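Local coordinates for protein PlaB phospholipase (Legionella pneumophila, PDB 6ZTI) that is a Legionella phospholipase of the alpha/beta-hydrolase class whose activity is controlled by tetramerization mediated by NAD(H), at residues B[92-97]-B[120-125]; B[339-344]-B[445-450]. All blocks are in the same frame, centred on the assembly; numbering follows the deposited sequence. Where two conformers were deposited one is given.

Contact 1: residues B[92-97]-B[120-125]; sequences QRFACI and KCPLSH
Phe94 and Leu123 form a parallel beta bridge near the starts of their strands. Phe94 N donates to Pro122 O at 3.0 Å and Phe94 O accepts from Ser124 N at 2.8 Å, so Phe94 bonds to the two residues that flank Leu123. Two residues on, Cys96 N donates to His125 O at 2.9 Å.

In Phe94 a chi1 of 59° sets CG between the backbone N and the carbonyl carbon, which brings one ring face over Leu123 CA, a CH-pi contact 4.3 Å from the ring centroid, while CE2 rests against Pro122 CG at 3.7 Å. A flat, apolar ring suits this place because it can cover backbone and proline together. Leu123 lays CD1 against Cys96 SG. The long Arg93 side chain runs along the loop before the second strand: its CB lies 3.2 Å from Pro122 O, and one guanidinium face lies by Ser124 CA and Leu123 O.

On the opposite face of the sheet from Phe94, small Ala95 lets its CB meet His125 CB at 3.6 Å. Ser124 OG lies at the edge of the His125 ring, sharing a hydrogen bond with ND1 at 2.7 Å, and a water bonded to the same hydroxyl also donates a weak bond to Arg93 O. His125 NE2 is held by Val297 O, so both ring nitrogens are engaged and the ring's rotation is fixed.

Strand 16-21 flanks strand 93-99 on its other edge. Helix 69-89 packs Leu88 on Phe94 and Pro122, and helix 102-114, the crossover of this beta-alpha-beta unit, lays Val106 on Leu123.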
loop_
_atom_site.group_PDB
_atom_site.type_symbol
_atom_site.label_atom_id
_atom_site.label_comp_id
_atom_site.label_asym_id
_atom_site.label_seq_id
_atom_site.Cartn_x
_atom_site.Cartn_y
_atom_site.Cartn_z
ATOM N N GLN B 92 -37.385 37.303 5.163
ATOM C CA GLN B 92 -37.799 35.911 5.126
ATOM C C GLN B 92 -36.678 34.994 5.600
ATOM O O GLN B 92 -35.492 35.268 5.413
ATOM C CB GLN B 92 -38.232 35.520 3.715
ATOM C CG GLN B 92 -39.305 36.417 3.128
ATOM C CD GLN B 92 -40.180 35.679 2.148
ATOM O OE1 GLN B 92 -40.887 34.742 2.521
ATOM N NE2 GLN B 92 -40.128 36.083 0.882
ATOM N N ARG B 93 -37.075 33.892 6.228
ATOM C CA ARG B 93 -36.154 32.869 6.696
ATOM C C ARG B 93 -36.604 31.529 6.138
ATOM O O ARG B 93 -37.755 31.367 5.719
ATOM C CB ARG B 93 -36.087 32.813 8.234
ATOM C CG ARG B 93 -35.431 34.032 8.882
ATOM C CD ARG B 93 -34.284 33.645 9.828
ATOM N NE ARG B 93 -34.744 33.108 11.110
ATOM C CZ ARG B 93 -33.940 32.604 12.048
ATOM N NH1 ARG B 93 -32.631 32.560 11.859
ATOM N NH2 ARG B 93 -34.444 32.136 13.184
ATOM N N PHE B 94 -35.687 30.557 6.126
ATOM C CA PHE B 94 -36.009 29.279 5.517
ATOM C C PHE B 94 -35.824 28.112 6.474
ATOM O O PHE B 94 -35.021 28.148 7.410
ATOM C CB PHE B 94 -35.206 29.043 4.208
ATOM C CG PHE B 94 -33.708 29.047 4.351
ATOM C CD1 PHE B 94 -33.028 27.903 4.720
ATOM C CD2 PHE B 94 -32.972 30.167 3.993
ATOM C CE1 PHE B 94 -31.655 27.892 4.797
ATOM C CE2 PHE B 94 -31.598 30.160 4.071
ATOM C CZ PHE B 94 -30.938 29.016 4.477
ATOM N N ALA B 95 -36.643 27.095 6.243
ATOM C CA ALA B 95 -36.499 25.792 6.861
ATOM C C ALA B 95 -35.870 24.842 5.853
ATOM O O ALA B 95 -36.264 24.829 4.681
ATOM C CB ALA B 95 -37.859 25.268 7.321
ATOM N N CYS B 96 -34.875 24.078 6.302
ATOM C CA CYS B 96 -34.269 23.018 5.508
ATOM C C CYS B 96 -34.846 21.690 5.954
ATOM O O CYS B 96 -34.855 21.385 7.148
ATOM C CB CYS B 96 -32.746 22.973 5.655
ATOM S SG CYS B 96 -31.894 24.183 4.661
ATOM N N ILE B 97 -35.348 20.923 5.001
ATOM C CA ILE B 97 -35.730 19.542 5.223
ATOM C C ILE B 97 -34.696 18.703 4.490
ATOM O O ILE B 97 -34.604 18.753 3.258
ATOM C CB ILE B 97 -37.153 19.257 4.728
ATOM C CG1 ILE B 97 -38.165 20.142 5.473
ATOM C CG2 ILE B 97 -37.478 17.799 4.900
ATOM C CD1 ILE B 97 -39.540 20.184 4.816
ATOM N N LYS B 120 -27.877 35.343 13.421
ATOM C CA LYS B 120 -27.878 35.947 12.095
ATOM C C LYS B 120 -28.094 34.925 10.983
ATOM O O LYS B 120 -28.247 35.312 9.822
ATOM C CB LYS B 120 -26.557 36.685 11.856
ATOM C CG LYS B 120 -26.300 37.845 12.812
ATOM C CD LYS B 120 -27.006 39.118 12.379
ATOM C CE LYS B 120 -26.493 40.324 13.154
ATOM N NZ LYS B 120 -25.116 40.725 12.735
ATOM N N CYS B 121 -28.098 33.646 11.307
ATOM C CA CYS B 121 -28.293 32.618 10.301
ATOM C C CYS B 121 -29.693 32.731 9.703
ATOM O O CYS B 121 -30.672 32.817 10.453
ATOM C CB CYS B 121 -28.097 31.244 10.937
ATOM S SG CYS B 121 -28.222 29.870 9.802
ATOM N N PRO B 122 -29.836 32.718 8.374
ATOM C CA PRO B 122 -31.175 32.850 7.777
ATOM C C PRO B 122 -32.037 31.606 7.908
ATOM O O PRO B 122 -33.196 31.615 7.476
ATOM C CB PRO B 122 -30.862 33.148 6.308
ATOM C CG PRO B 122 -29.569 32.444 6.069
ATOM C CD PRO B 122 -28.791 32.555 7.346
ATOM N N LEU B 123 -31.518 30.542 8.496
ATOM C CA LEU B 123 -32.267 29.310 8.673
ATOM C C LEU B 123 -33.036 29.396 9.984
ATOM O O LEU B 123 -32.479 29.796 11.009
ATOM C CB LEU B 123 -31.303 28.117 8.652
ATOM C CG LEU B 123 -31.817 26.706 8.913
ATOM C CD1 LEU B 123 -30.993 25.685 8.128
ATOM C CD2 LEU B 123 -31.755 26.381 10.407
ATOM N N SER B 124 -34.329 29.062 9.934
ATOM C CA SER B 124 -35.190 29.065 11.109
ATOM C C SER B 124 -35.487 27.670 11.637
ATOM O O SER B 124 -35.709 27.516 12.842
ATOM C CB SER B 124 -36.522 29.750 10.793
ATOM O OG SER B 124 -37.298 28.955 9.907
ATOM N N HIS B 125 -35.519 26.660 10.759
ATOM C CA HIS B 125 -35.800 25.282 11.131
ATOM C C HIS B 125 -34.860 24.362 10.367
ATOM O O HIS B 125 -34.622 24.554 9.170
ATOM C CB HIS B 125 -37.252 24.872 10.815
ATOM C CG HIS B 125 -38.295 25.665 11.548
ATOM N ND1 HIS B 125 -38.539 26.997 11.292
ATOM C CD2 HIS B 125 -39.176 25.303 12.510
ATOM C CE1 HIS B 125 -39.515 27.425 12.073
ATOM N NE2 HIS B 125 -39.922 26.415 12.820
HETATM O O HOH W 1 -39.140 30.263 8.173
#

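Contact 2: residues B[339-344]-B[445-450]; sequences RYSMII and KILHPN
Tyr340 and Asn450 are joined by a backbone bond, Asn450 N to Tyr340 O at 2.9 Å, where the loop 445-450 runs past the start of strand 340-349 with end-to-end directions 126° apart; the bond is bent, 134° at the hydrogen.

Ser341 adds a second link. Its OG donates to His448 O at 2.8 Å, approaching from above the carbonyl plane and not along a lone pair. Serine suits this position, since a small hydroxyl can reach a loop carbonyl that the strand's own backbone does not bond across this contact. Farther along the strand, Leu447 brings CD2 to Ile343 CD1 at 3.7 Å, the two side chains crossing at about a right angle so that apolar branches meet at a buried junction of strand and loop.

At the other end, Arg339 lays its guanidinium over Pro449, whose CB lies above the centre of one face, 3.8 Å from Arg339 CZ. The compact apolar ring packs on that face with CB and CG, while the charge itself is met by Asp398 through NH2. A water accepts from Tyr340 N and donates to Asn450 OD1, both at 2.8 Å, and Gln318 also bonds that oxygen, so two bonds hold OD1. Asn450 has a positive phi of 62°, a backbone shape that asparagine tolerates well and that turns the loop into the next strand.

The arrangement is a connection between antiparallel strands 429-439 and 452-463 folding back against strand 340-349, the parallel neighbour of 452-463 in the mixed beta-sheet. The Ile343 side chain is about 5 Å from those of Tyr393 and Leu362, residues of NAD(+) sites, so the packing lies near the nucleotide pockets.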
loop_
_atom_site.group_PDB
_atom_site.type_symbol
_atom_site.label_atom_id
_atom_site.label_comp_id
_atom_site.label_asym_id
_atom_site.label_seq_id
_atom_site.Cartn_x
_atom_site.Cartn_y
_atom_site.Cartn_z
ATOM N N ARG B 339 -32.392 -1.534 21.481
ATOM C CA ARG B 339 -31.865 -0.185 21.352
ATOM C C ARG B 339 -30.358 -0.266 21.517
ATOM O O ARG B 339 -29.855 -1.110 22.265
ATOM C CB ARG B 339 -32.503 0.748 22.378
ATOM C CG ARG B 339 -34.002 0.586 22.448
ATOM C CD ARG B 339 -34.621 1.418 23.519
ATOM N NE ARG B 339 -34.100 1.093 24.837
ATOM C CZ ARG B 339 -34.317 1.832 25.916
ATOM N NH1 ARG B 339 -35.062 2.927 25.831
ATOM N NH2 ARG B 339 -33.789 1.471 27.075
ATOM N N TYR B 340 -29.632 0.583 20.782
ATOM C CA TYR B 340 -28.192 0.431 20.629
ATOM C C TYR B 340 -27.442 1.728 20.924
ATOM O O TYR B 340 -27.991 2.825 20.806
ATOM C CB TYR B 340 -27.873 -0.086 19.196
ATOM C CG TYR B 340 -28.651 -1.354 18.869
ATOM C CD1 TYR B 340 -29.945 -1.288 18.407
ATOM C CD2 TYR B 340 -28.099 -2.618 19.067
ATOM C CE1 TYR B 340 -30.670 -2.430 18.133
ATOM C CE2 TYR B 340 -28.817 -3.759 18.804
ATOM C CZ TYR B 340 -30.103 -3.655 18.331
ATOM O OH TYR B 340 -30.848 -4.763 18.053
ATOM N N SER B 341 -26.178 1.580 21.339
ATOM C CA SER B 341 -25.268 2.685 21.615
ATOM C C SER B 341 -24.043 2.549 20.721
ATOM O O SER B 341 -23.584 1.436 20.448
ATOM C CB SER B 341 -24.839 2.709 23.078
ATOM O OG SER B 341 -25.960 2.707 23.949
ATOM N N MET B 342 -23.519 3.680 20.255
ATOM C CA MET B 342 -22.326 3.703 19.427
ATOM C C MET B 342 -21.246 4.486 20.154
ATOM O O MET B 342 -21.508 5.553 20.721
ATOM C CB MET B 342 -22.623 4.313 18.060
ATOM C CG MET B 342 -21.539 4.083 17.058
ATOM S SD MET B 342 -22.075 4.336 15.373
ATOM C CE MET B 342 -21.559 6.024 15.132
ATOM N N ILE B 343 -20.053 3.925 20.185
ATOM C CA ILE B 343 -18.900 4.553 20.796
ATOM C C ILE B 343 -17.894 4.805 19.691
ATOM O O ILE B 343 -17.567 3.892 18.925
ATOM C CB ILE B 343 -18.286 3.677 21.899
ATOM C CG1 ILE B 343 -19.360 3.170 22.857
ATOM C CG2 ILE B 343 -17.198 4.481 22.643
ATOM C CD1 ILE B 343 -18.792 2.345 24.004
ATOM N N ILE B 344 -17.422 6.038 19.587
ATOM C CA ILE B 344 -16.328 6.383 18.685
ATOM C C ILE B 344 -15.127 6.692 19.571
ATOM O O ILE B 344 -15.144 7.675 20.320
ATOM C CB ILE B 344 -16.672 7.572 17.774
ATOM C CG1 ILE B 344 -17.930 7.282 16.959
ATOM C CG2 ILE B 344 -15.495 7.873 16.793
ATOM C CD1 ILE B 344 -18.526 8.518 16.286
ATOM N N LYS B 445 -23.757 8.247 33.490
ATOM C CA LYS B 445 -23.285 7.133 32.679
ATOM C C LYS B 445 -22.872 7.605 31.288
ATOM O O LYS B 445 -23.355 8.620 30.781
ATOM C CB LYS B 445 -24.361 6.058 32.577
ATOM C CG LYS B 445 -25.694 6.534 32.056
ATOM C CD LYS B 445 -26.798 5.557 32.455
ATOM C CE LYS B 445 -27.410 4.876 31.251
ATOM N NZ LYS B 445 -28.203 5.826 30.406
ATOM N N ILE B 446 -21.963 6.847 30.667
ATOM C CA ILE B 446 -21.426 7.228 29.367
ATOM C C ILE B 446 -22.200 6.646 28.187
ATOM O O ILE B 446 -21.996 7.099 27.048
ATOM C CB ILE B 446 -19.949 6.808 29.273
ATOM C CG1 ILE B 446 -19.816 5.285 29.211
ATOM C CG2 ILE B 446 -19.178 7.342 30.472
ATOM C CD1 ILE B 446 -18.390 4.818 29.091
ATOM N N LEU B 447 -23.063 5.655 28.415
ATOM C CA LEU B 447 -23.871 5.042 27.372
ATOM C C LEU B 447 -25.334 5.391 27.572
ATOM O O LEU B 447 -25.846 5.343 28.695
ATOM C CB LEU B 447 -23.767 3.517 27.368
ATOM C CG LEU B 447 -22.438 2.868 27.071
ATOM C CD1 LEU B 447 -22.647 1.374 27.114
ATOM C CD2 LEU B 447 -21.900 3.317 25.734
ATOM N N HIS B 448 -26.003 5.709 26.469
ATOM C CA HIS B 448 -27.430 5.942 26.444
ATOM C C HIS B 448 -27.997 5.238 25.223
ATOM O O HIS B 448 -27.334 5.182 24.174
ATOM C CB HIS B 448 -27.770 7.428 26.371
ATOM C CG HIS B 448 -27.190 8.227 27.487
ATOM N ND1 HIS B 448 -27.836 8.393 28.692
ATOM C CD2 HIS B 448 -26.021 8.900 27.588
ATOM C CE1 HIS B 448 -27.091 9.136 29.490
ATOM N NE2 HIS B 448 -25.986 9.463 28.840
ATOM N N PRO B 449 -29.202 4.696 25.321
ATOM C CA PRO B 449 -29.816 4.093 24.142
ATOM C C PRO B 449 -30.049 5.139 23.069
ATOM O O PRO B 449 -30.356 6.291 23.363
ATOM C CB PRO B 449 -31.128 3.517 24.677
ATOM C CG PRO B 449 -31.430 4.349 25.916
ATOM C CD PRO B 449 -30.093 4.660 26.498
ATOM N N ASN B 450 -29.882 4.722 21.818
ATOM C CA ASN B 450 -30.052 5.576 20.649
ATOM C C ASN B 450 -29.072 6.747 20.610
ATOM O O ASN B 450 -29.343 7.736 19.937
ATOM C CB ASN B 450 -31.478 6.129 20.542
ATOM C CG ASN B 450 -32.514 5.045 20.566
ATOM O OD1 ASN B 450 -32.346 3.988 19.952
ATOM N ND2 ASN B 450 -33.566 5.267 21.326
HETATM O O HOH W 2 -30.872 2.035 18.674
#

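How the contacts relate
Contact 1 closes before contact 2 opens, so the two follow each other along the chain, with centres 31 Å apart and nearest atoms about 19 Å apart. They share no strand or sheet. Contact 1 belongs to the six-stranded parallel sheet of the alpha/beta-hydrolase part, where its two neighbouring strands are joined through a helix; contact 2 joins a strand of the later mixed sheet to a loop between two of that sheet's strands. The first lies away from the nucleotide sites, whereas the second comes close to some of the residues that bind the dinucleotide. The pair thus samples the hydrolase core and a part of the later sheet near bound NAD(+), the ligand linked to tetramerization.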